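Local coordinates for LanC-like protein GCR2 (Arabidopsis thaliana, PDB 3T33) that may take part in abscisic acid signalling and is a zinc-binding member of the LanC-like protein family, at residues Glu66-Arg70 against Ser71-Val75; Asn352-Tyr355 against Leu356-Lys360; Ala396-Leu399 against Leu400-Asp404. All blocks are in the same frame, centred on the assembly; numbering follows the deposited sequence.

Contact 1 (Glu66-Arg70 against Ser71-Val75)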
loop_
_atom_site.group_PDB
_atom_site.type_symbol
_atom_site.label_atom_id
_atom_site.label_comp_id
_atom_site.label_asym_id
_atom_site.label_seq_id
_atom_site.Cartn_x
_atom_site.Cartn_y
_atom_site.Cartn_z
ATOM N N GLU A 66 -15.214 16.645 -2.874
ATOM C CA GLU A 66 -16.123 15.711 -3.510
ATOM C C GLU A 66 -16.673 14.691 -2.549
ATOM O O GLU A 66 -17.802 14.300 -2.679
ATOM C CB GLU A 66 -15.424 14.965 -4.653
ATOM C CG GLU A 66 -15.053 15.813 -5.847
ATOM C CD GLU A 66 -16.285 16.516 -6.470
ATOM O OE1 GLU A 66 -17.403 15.933 -6.409
ATOM O OE2 GLU A 66 -16.156 17.670 -6.984
ATOM N N THR A 67 -15.876 14.235 -1.588
ATOM C CA THR A 67 -16.273 13.109 -0.793
ATOM C C THR A 67 -16.924 13.571 0.484
ATOM O O THR A 67 -17.575 12.793 1.149
ATOM C CB THR A 67 -15.061 12.161 -0.460
ATOM O OG1 THR A 67 -14.068 12.837 0.328
ATOM C CG2 THR A 67 -14.446 11.590 -1.724
ATOM N N TRP A 68 -16.736 14.841 0.827
ATOM C CA TRP A 68 -17.249 15.370 2.086
ATOM C C TRP A 68 -18.245 16.510 1.899
ATOM O O TRP A 68 -19.386 16.425 2.352
ATOM C CB TRP A 68 -16.093 15.828 2.979
ATOM C CG TRP A 68 -16.503 16.115 4.390
ATOM C CD1 TRP A 68 -16.422 17.310 5.042
ATOM C CD2 TRP A 68 -17.060 15.185 5.329
ATOM N NE1 TRP A 68 -16.893 17.184 6.326
ATOM C CE2 TRP A 68 -17.291 15.889 6.527
ATOM C CE3 TRP A 68 -17.386 13.827 5.270
ATOM C CZ2 TRP A 68 -17.833 15.280 7.658
ATOM C CZ3 TRP A 68 -17.924 13.224 6.394
ATOM C CH2 TRP A 68 -18.141 13.951 7.572
ATOM N N GLU A 69 -17.810 17.580 1.240
ATOM C CA GLU A 69 -18.659 18.791 1.100
ATOM C C GLU A 69 -19.785 18.643 0.086
ATOM O O GLU A 69 -20.955 18.791 0.451
ATOM C CB GLU A 69 -17.834 20.087 0.882
ATOM C CG GLU A 69 -16.953 20.473 2.105
ATOM C CD GLU A 69 -17.774 21.070 3.254
ATOM O OE1 GLU A 69 -18.937 21.459 2.997
ATOM O OE2 GLU A 69 -17.275 21.157 4.410
ATOM N N ARG A 70 -19.458 18.324 -1.162
ATOM C CA ARG A 70 -20.478 18.073 -2.170
ATOM C C ARG A 70 -21.595 17.120 -1.633
ATOM O O ARG A 70 -22.804 17.410 -1.731
ATOM C CB ARG A 70 -19.845 17.447 -3.410
ATOM C CG ARG A 70 -20.867 16.927 -4.437
ATOM C CD ARG A 70 -21.289 18.056 -5.385
ATOM N NE ARG A 70 -20.112 18.630 -6.039
ATOM C CZ ARG A 70 -19.614 18.205 -7.207
ATOM N NH1 ARG A 70 -20.209 17.211 -7.874
ATOM N NH2 ARG A 70 -18.521 18.780 -7.713
ATOM N N SER A 71 -21.165 15.990 -1.074
ATOM C CA SER A 71 -22.049 14.922 -0.663
ATOM C C SER A 71 -22.832 15.329 0.601
ATOM O O SER A 71 -23.591 14.527 1.138
ATOM C CB SER A 71 -21.208 13.647 -0.416
ATOM O OG SER A 71 -20.446 13.752 0.798
ATOM N N GLY A 72 -22.631 16.569 1.068
ATOM C CA GLY A 72 -23.281 17.110 2.266
ATOM C C GLY A 72 -22.954 16.326 3.528
ATOM O O GLY A 72 -23.826 16.154 4.379
ATOM N N LYS A 73 -21.702 15.848 3.637
ATOM C CA LYS A 73 -21.175 15.047 4.770
ATOM C C LYS A 73 -21.917 13.729 5.076
ATOM O O LYS A 73 -21.843 13.209 6.186
ATOM C CB LYS A 73 -20.998 15.901 6.054
ATOM C CG LYS A 73 -20.433 17.326 5.796
ATOM C CD LYS A 73 -19.959 18.046 7.067
ATOM C CE LYS A 73 -20.076 19.561 6.887
ATOM N NZ LYS A 73 -19.419 20.358 8.002
ATOM N N ARG A 74 -22.610 13.195 4.078
ATOM C CA ARG A 74 -23.385 11.966 4.219
ATOM C C ARG A 74 -22.509 10.768 3.854
ATOM O O ARG A 74 -21.782 10.794 2.831
ATOM C CB ARG A 74 -24.630 12.016 3.313
ATOM C CG ARG A 74 -26.002 12.293 4.038
ATOM C CD ARG A 74 -26.173 13.749 4.539
ATOM N NE ARG A 74 -25.340 14.041 5.730
ATOM C CZ ARG A 74 -25.821 14.269 6.959
ATOM N NH1 ARG A 74 -27.144 14.258 7.176
ATOM N NH2 ARG A 74 -24.986 14.522 7.968
ATOM N N VAL A 75 -22.550 9.719 4.675
ATOM C CA VAL A 75 -21.672 8.572 4.414
ATOM C C VAL A 75 -22.401 7.284 4.032
ATOM O O VAL A 75 -22.987 6.608 4.865
ATOM C CB VAL A 75 -20.583 8.359 5.532
ATOM C CG1 VAL A 75 -19.713 7.134 5.228
ATOM C CG2 VAL A 75 -19.737 9.607 5.677
HETATM O O HOH W 1 -19.567 22.695 6.170
#
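Lys73 lays its side chain over one face of the Trp68 indole. Its CB stands 3.7 Å from the centroid of the Trp68 six-membered ring, 14° off the ring normal, a CH-pi contact. CG follows 3.5 Å above the indole plane, shifted toward the rim. CD then reaches Trp68 NE1 at 3.3 Å, and CE lies between the indole NE1 (4.0 Å) and Glu69 OE2 (4.1 Å). NZ of Lys73 ends 4.3 Å from Glu69 OE2, too far for a salt bridge, and one water joins the two, accepting from NZ and donating to OE2. Trp68 CG is anti to Trp68 N (chi1 -168°), which directs the indole to the side where Lys73 passes. Beside this contact the backbone closes the helix in a Schellman motif: Lys73 N donates to Trp68 O (2.7 Å), Gly72 N donates to Glu69 O (2.9 Å), and Gly72 has positive phi. Ser71 OG has Thr67 O and Trp68 O as weak alternative acceptors for its one proton. This is the C-terminal end of helix 45-69 at the protein surface, where the buried Trp68 packs on Asn110 and Ala113 of helix 101-118, and Val75 touches Ala113 and Ala117 of the same helix.

Contact 2 (Asn352-Tyr355 against Leu356-Lys360)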
loop_
_atom_site.group_PDB
_atom_site.type_symbol
_atom_site.label_atom_id
_atom_site.label_comp_id
_atom_site.label_asym_id
_atom_site.label_seq_id
_atom_site.Cartn_x
_atom_site.Cartn_y
_atom_site.Cartn_z
ATOM N N ASN A 352 19.893 2.984 -2.410
ATOM C CA ASN A 352 20.464 3.173 -3.718
ATOM C C ASN A 352 19.611 4.214 -4.455
ATOM O O ASN A 352 18.419 3.945 -4.706
ATOM C CB ASN A 352 20.558 1.799 -4.471
ATOM C CG ASN A 352 21.191 1.942 -5.870
ATOM O OD1 ASN A 352 21.355 3.053 -6.326
ATOM N ND2 ASN A 352 21.424 0.827 -6.588
ATOM N N PRO A 353 20.194 5.407 -4.823
ATOM C CA PRO A 353 19.360 6.529 -5.310
ATOM C C PRO A 353 18.722 6.222 -6.628
ATOM O O PRO A 353 17.861 6.966 -7.042
ATOM C CB PRO A 353 20.376 7.669 -5.522
ATOM C CG PRO A 353 21.743 6.892 -5.783
ATOM C CD PRO A 353 21.636 5.782 -4.777
ATOM N N LYS A 354 19.183 5.178 -7.319
ATOM C CA LYS A 354 18.503 4.685 -8.532
ATOM C C LYS A 354 16.981 4.370 -8.283
ATOM O O LYS A 354 16.089 4.648 -9.126
ATOM C CB LYS A 354 19.226 3.397 -9.012
ATOM C CG LYS A 354 18.346 2.501 -9.921
ATOM C CD LYS A 354 19.042 1.278 -10.550
ATOM C CE LYS A 354 19.181 0.097 -9.584
ATOM N NZ LYS A 354 20.166 -0.984 -10.073
ATOM N N TYR A 355 16.711 3.757 -7.129
ATOM C CA TYR A 355 15.361 3.387 -6.706
ATOM C C TYR A 355 14.540 4.620 -6.386
ATOM O O TYR A 355 13.411 4.719 -6.853
ATOM C CB TYR A 355 15.441 2.345 -5.570
ATOM C CG TYR A 355 15.952 1.013 -6.102
ATOM C CD1 TYR A 355 15.335 0.435 -7.204
ATOM C CD2 TYR A 355 17.041 0.345 -5.534
ATOM C CE1 TYR A 355 15.762 -0.780 -7.761
ATOM C CE2 TYR A 355 17.498 -0.916 -6.072
ATOM C CZ TYR A 355 16.841 -1.445 -7.189
ATOM O OH TYR A 355 17.188 -2.645 -7.770
ATOM N N LEU A 356 15.098 5.597 -5.672
ATOM C CA LEU A 356 14.426 6.936 -5.515
ATOM C C LEU A 356 14.120 7.607 -6.844
ATOM O O LEU A 356 12.993 8.168 -7.114
ATOM C CB LEU A 356 15.314 7.922 -4.795
ATOM C CG LEU A 356 14.682 8.978 -3.885
ATOM C CD1 LEU A 356 15.526 10.230 -3.854
ATOM C CD2 LEU A 356 13.216 9.292 -4.164
ATOM N N TYR A 357 15.136 7.550 -7.698
ATOM C CA TYR A 357 14.944 8.077 -9.020
ATOM C C TYR A 357 13.773 7.396 -9.748
ATOM O O TYR A 357 13.011 8.037 -10.470
ATOM C CB TYR A 357 16.217 7.952 -9.852
ATOM C CG TYR A 357 15.941 8.352 -11.233
ATOM C CD1 TYR A 357 15.796 9.696 -11.582
ATOM C CD2 TYR A 357 15.707 7.403 -12.185
ATOM C CE1 TYR A 357 15.480 10.064 -12.884
ATOM C CE2 TYR A 357 15.383 7.753 -13.422
ATOM C CZ TYR A 357 15.286 9.075 -13.787
ATOM O OH TYR A 357 14.950 9.340 -15.119
ATOM N N ARG A 358 13.665 6.084 -9.608
ATOM C CA ARG A 358 12.572 5.372 -10.239
ATOM C C ARG A 358 11.201 5.775 -9.687
ATOM O O ARG A 358 10.276 5.909 -10.458
ATOM C CB ARG A 358 12.818 3.866 -10.258
ATOM C CG ARG A 358 13.836 3.477 -11.338
ATOM C CD ARG A 358 14.166 1.995 -11.265
ATOM N NE ARG A 358 15.118 1.651 -12.308
ATOM C CZ ARG A 358 15.461 0.419 -12.663
ATOM N NH1 ARG A 358 14.935 -0.629 -12.062
ATOM N NH2 ARG A 358 16.357 0.258 -13.616
ATOM N N ALA A 359 11.117 6.028 -8.389
ATOM C CA ALA A 359 9.869 6.479 -7.764
ATOM C C ALA A 359 9.640 7.899 -8.256
ATOM O O ALA A 359 8.539 8.287 -8.612
ATOM C CB ALA A 359 9.966 6.460 -6.205
ATOM N N LYS A 360 10.706 8.653 -8.340
ATOM C CA LYS A 360 10.586 10.022 -8.850
ATOM C C LYS A 360 10.060 10.051 -10.293
ATOM O O LYS A 360 9.213 10.871 -10.654
ATOM C CB LYS A 360 11.943 10.744 -8.665
ATOM C CG LYS A 360 12.197 11.992 -9.400
ATOM C CD LYS A 360 13.604 12.540 -9.008
ATOM C CE LYS A 360 13.804 13.995 -9.491
ATOM N NZ LYS A 360 15.244 14.328 -9.513
#
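Three backbone bonds join Pro353-Tyr355 to Tyr357-Ala359 in the first turns of helix 353-375. Tyr357 N donates to Pro353 O at 2.9 Å with an N-H...O angle of 161°, Arg358 N donates to Lys354 O, also at 2.9 Å, and Ala359 N donates to Tyr355 O at 3.1 Å. At the very start of the helix Asn352 is the N-cap: it accepts from Lys354 N through OD1 at 3.2 Å, the donor lying above the amide carbonyl plane, while Asn352 O takes Tyr355 N. Pro353, which has no N-H to offer, follows the cap.

Beside these bonds, Lys354 and Arg358 run side by side and point the same way. Arg358 is extended from CG to NE, and Lys354 CG lies over a face of its guanidinium, 4.1 Å from NE. Lys354 bends at chi3 (79°), which carries CE over one face of the Tyr355 ring, 3.7 Å above its plane. The two cationic ends stay apart, Lys354 NZ being 5.3 Å from Arg358 NH2. The buried guanidinium is paired on both terminal nitrogens, NH1 with Glu319 and NH2 with Glu17, and it also makes a cation-pi contact with Trp322. Tyr357 OH is hydrogen-bonded to Pro16 O.

Thus Lys354 N and Tyr355 N are met by Asn352, the N-H groups of Tyr357, Arg358 and Ala359 by the carbonyls four residues back, and the arginine charge by two carboxylates, which probably balance it and so ease its proximity to Lys354, and which link this helix to helix 308-324 and the N-terminal segment.

Contact 3 (Ala396-Leu399 against Leu400-Asp404)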
loop_
_atom_site.group_PDB
_atom_site.type_symbol
_atom_site.label_atom_id
_atom_site.label_comp_id
_atom_site.label_asym_id
_atom_site.label_seq_id
_atom_site.Cartn_x
_atom_site.Cartn_y
_atom_site.Cartn_z
ATOM N N ALA A 396 -2.678 11.522 -4.389
ATOM C CA ALA A 396 -2.263 12.533 -3.363
ATOM C C ALA A 396 -1.497 11.904 -2.208
ATOM O O ALA A 396 -0.576 12.500 -1.671
ATOM C CB ALA A 396 -3.479 13.305 -2.780
ATOM N N TYR A 397 -1.901 10.696 -1.819
ATOM C CA TYR A 397 -1.312 10.049 -0.684
ATOM C C TYR A 397 0.154 9.715 -1.010
ATOM O O TYR A 397 1.061 9.922 -0.219
ATOM C CB TYR A 397 -2.129 8.770 -0.377
ATOM C CG TYR A 397 -1.733 8.139 0.923
ATOM C CD1 TYR A 397 -0.538 7.386 1.044
ATOM C CD2 TYR A 397 -2.547 8.277 2.044
ATOM C CE1 TYR A 397 -0.175 6.818 2.299
ATOM C CE2 TYR A 397 -2.185 7.726 3.281
ATOM C CZ TYR A 397 -0.999 7.022 3.418
ATOM O OH TYR A 397 -0.686 6.484 4.680
ATOM N N MET A 398 0.369 9.219 -2.209
ATOM C CA MET A 398 1.693 8.823 -2.654
ATOM C C MET A 398 2.558 10.101 -2.762
ATOM O O MET A 398 3.723 10.140 -2.296
ATOM C CB MET A 398 1.575 8.058 -3.996
ATOM C CG MET A 398 2.894 7.516 -4.555
ATOM S SD MET A 398 3.770 8.850 -5.314
ATOM C CE MET A 398 2.869 8.954 -6.844
ATOM N N LEU A 399 1.958 11.156 -3.291
ATOM C CA LEU A 399 2.680 12.414 -3.501
ATOM C C LEU A 399 3.189 12.978 -2.176
ATOM O O LEU A 399 4.418 13.328 -2.029
ATOM C CB LEU A 399 1.817 13.436 -4.239
ATOM C CG LEU A 399 1.810 13.615 -5.764
ATOM C CD1 LEU A 399 2.559 12.523 -6.516
ATOM C CD2 LEU A 399 0.361 13.955 -6.346
ATOM N N LEU A 400 2.276 13.001 -1.196
ATOM C CA LEU A 400 2.643 13.431 0.145
ATOM C C LEU A 400 3.769 12.582 0.721
ATOM O O LEU A 400 4.668 13.089 1.428
ATOM C CB LEU A 400 1.414 13.347 1.049
ATOM C CG LEU A 400 0.359 14.414 0.696
ATOM C CD1 LEU A 400 -0.942 14.214 1.482
ATOM C CD2 LEU A 400 0.899 15.868 0.908
ATOM N N ASP A 401 3.733 11.280 0.446
ATOM C CA ASP A 401 4.717 10.351 1.048
ATOM C C ASP A 401 6.139 10.555 0.366
ATOM O O ASP A 401 7.194 10.198 0.944
ATOM C CB ASP A 401 4.203 8.921 0.877
ATOM C CG ASP A 401 4.102 8.148 2.151
ATOM O OD1 ASP A 401 4.587 8.594 3.217
ATOM O OD2 ASP A 401 3.524 7.028 2.077
ATOM N N MET A 402 6.159 11.115 -0.859
ATOM C CA MET A 402 7.451 11.499 -1.504
ATOM C C MET A 402 8.194 12.621 -0.764
ATOM O O MET A 402 9.397 12.781 -0.900
ATOM C CB MET A 402 7.285 11.899 -2.955
ATOM C CG MET A 402 6.691 10.849 -3.883
ATOM S SD MET A 402 7.856 9.530 -4.288
ATOM C CE MET A 402 8.894 10.423 -5.446
ATOM N N ASN A 403 7.494 13.382 0.047
ATOM C CA ASN A 403 8.155 14.396 0.803
ATOM C C ASN A 403 9.268 13.818 1.674
ATOM O O ASN A 403 10.273 14.502 1.891
ATOM C CB ASN A 403 7.163 15.146 1.672
ATOM C CG ASN A 403 7.600 16.555 1.929
ATOM O OD1 ASN A 403 7.546 17.405 1.023
ATOM N ND2 ASN A 403 8.099 16.817 3.164
ATOM N N ASP A 404 9.101 12.567 2.166
ATOM C CA ASP A 404 10.098 11.985 3.044
ATOM C C ASP A 404 10.225 10.500 2.663
ATOM O O ASP A 404 9.699 9.606 3.343
ATOM C CB ASP A 404 9.728 12.224 4.509
ATOM C CG ASP A 404 10.879 11.887 5.491
ATOM O OD1 ASP A 404 12.000 11.480 5.082
ATOM O OD2 ASP A 404 10.665 12.024 6.691
#
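Met402 N is gripped by two carbonyls: it donates to Met398 O at 3.0 Å, and weakly to Leu399 O, also at 3.0 Å. The shared proton is consistent with helix 392-402 approaching its C-terminal end. Upstream the pattern is regular, Leu400 N donating to Ala396 O at 2.9 Å and Asp401 N to Tyr397 O at 3.1 Å.

The side chains of Met398 and Met402 run side by side, pointing the same way, and Met398 SD touches Met402 CG at 3.8 Å. Both chains bend at chi2 and chi3, and the CG atoms start differently: that of Met398 lies anti to its own backbone N (chi1 -177°), whereas that of Met402 lies beside it (chi1 -59°) and so comes close to Met398 O. Leu400 sets CG against the acceptor of its own N-H, 3.2 Å from Ala396 O.

On another side Tyr397 and Asp401 also lie alongside each other, with ring and carboxylate planes 90° apart and Tyr397 CE1 3.7 Å from Asp401 OD2. Helices 45-69, 84-98 and 336-350 all pack against this short helix, Leu399 meeting Ile59 and Leu400 meeting Leu90.

The buried Asp401 carboxylate is satisfied from outside the helix, OD1 by a salt bridge to Lys93 and OD2 by a hydrogen bond with Tyr341 OH, to which Leu409 N adds a weak bond. Its charge is therefore probably balanced by Lys93 in a buried setting, and the carboxylate ties helix 392-402 to helices 84-98 and 336-350.

The three contacts follow in series along an all-helical chain: contact 1 at the end of helix 45-69, contact 2 at the start of helix 353-375, contact 3 at the end of helix 392-402. Contacts 2 and 3 are neighbours, their centres about 14 Å apart, touching where Met402 CE meets Lys360 CA at 3.8 Å, so these consecutive helices pack directly. Contact 1 lies apart on the surface, its centre about 24 Å from that of contact 3 and 37 Å from that of contact 2. Helix 45-69 nevertheless packs along contact 3 through Tyr55, Ala56 and Ile59, joining early and late helices, consistent with the alpha/alpha-barrel of LanC-like proteins. All three lie away from the zinc site.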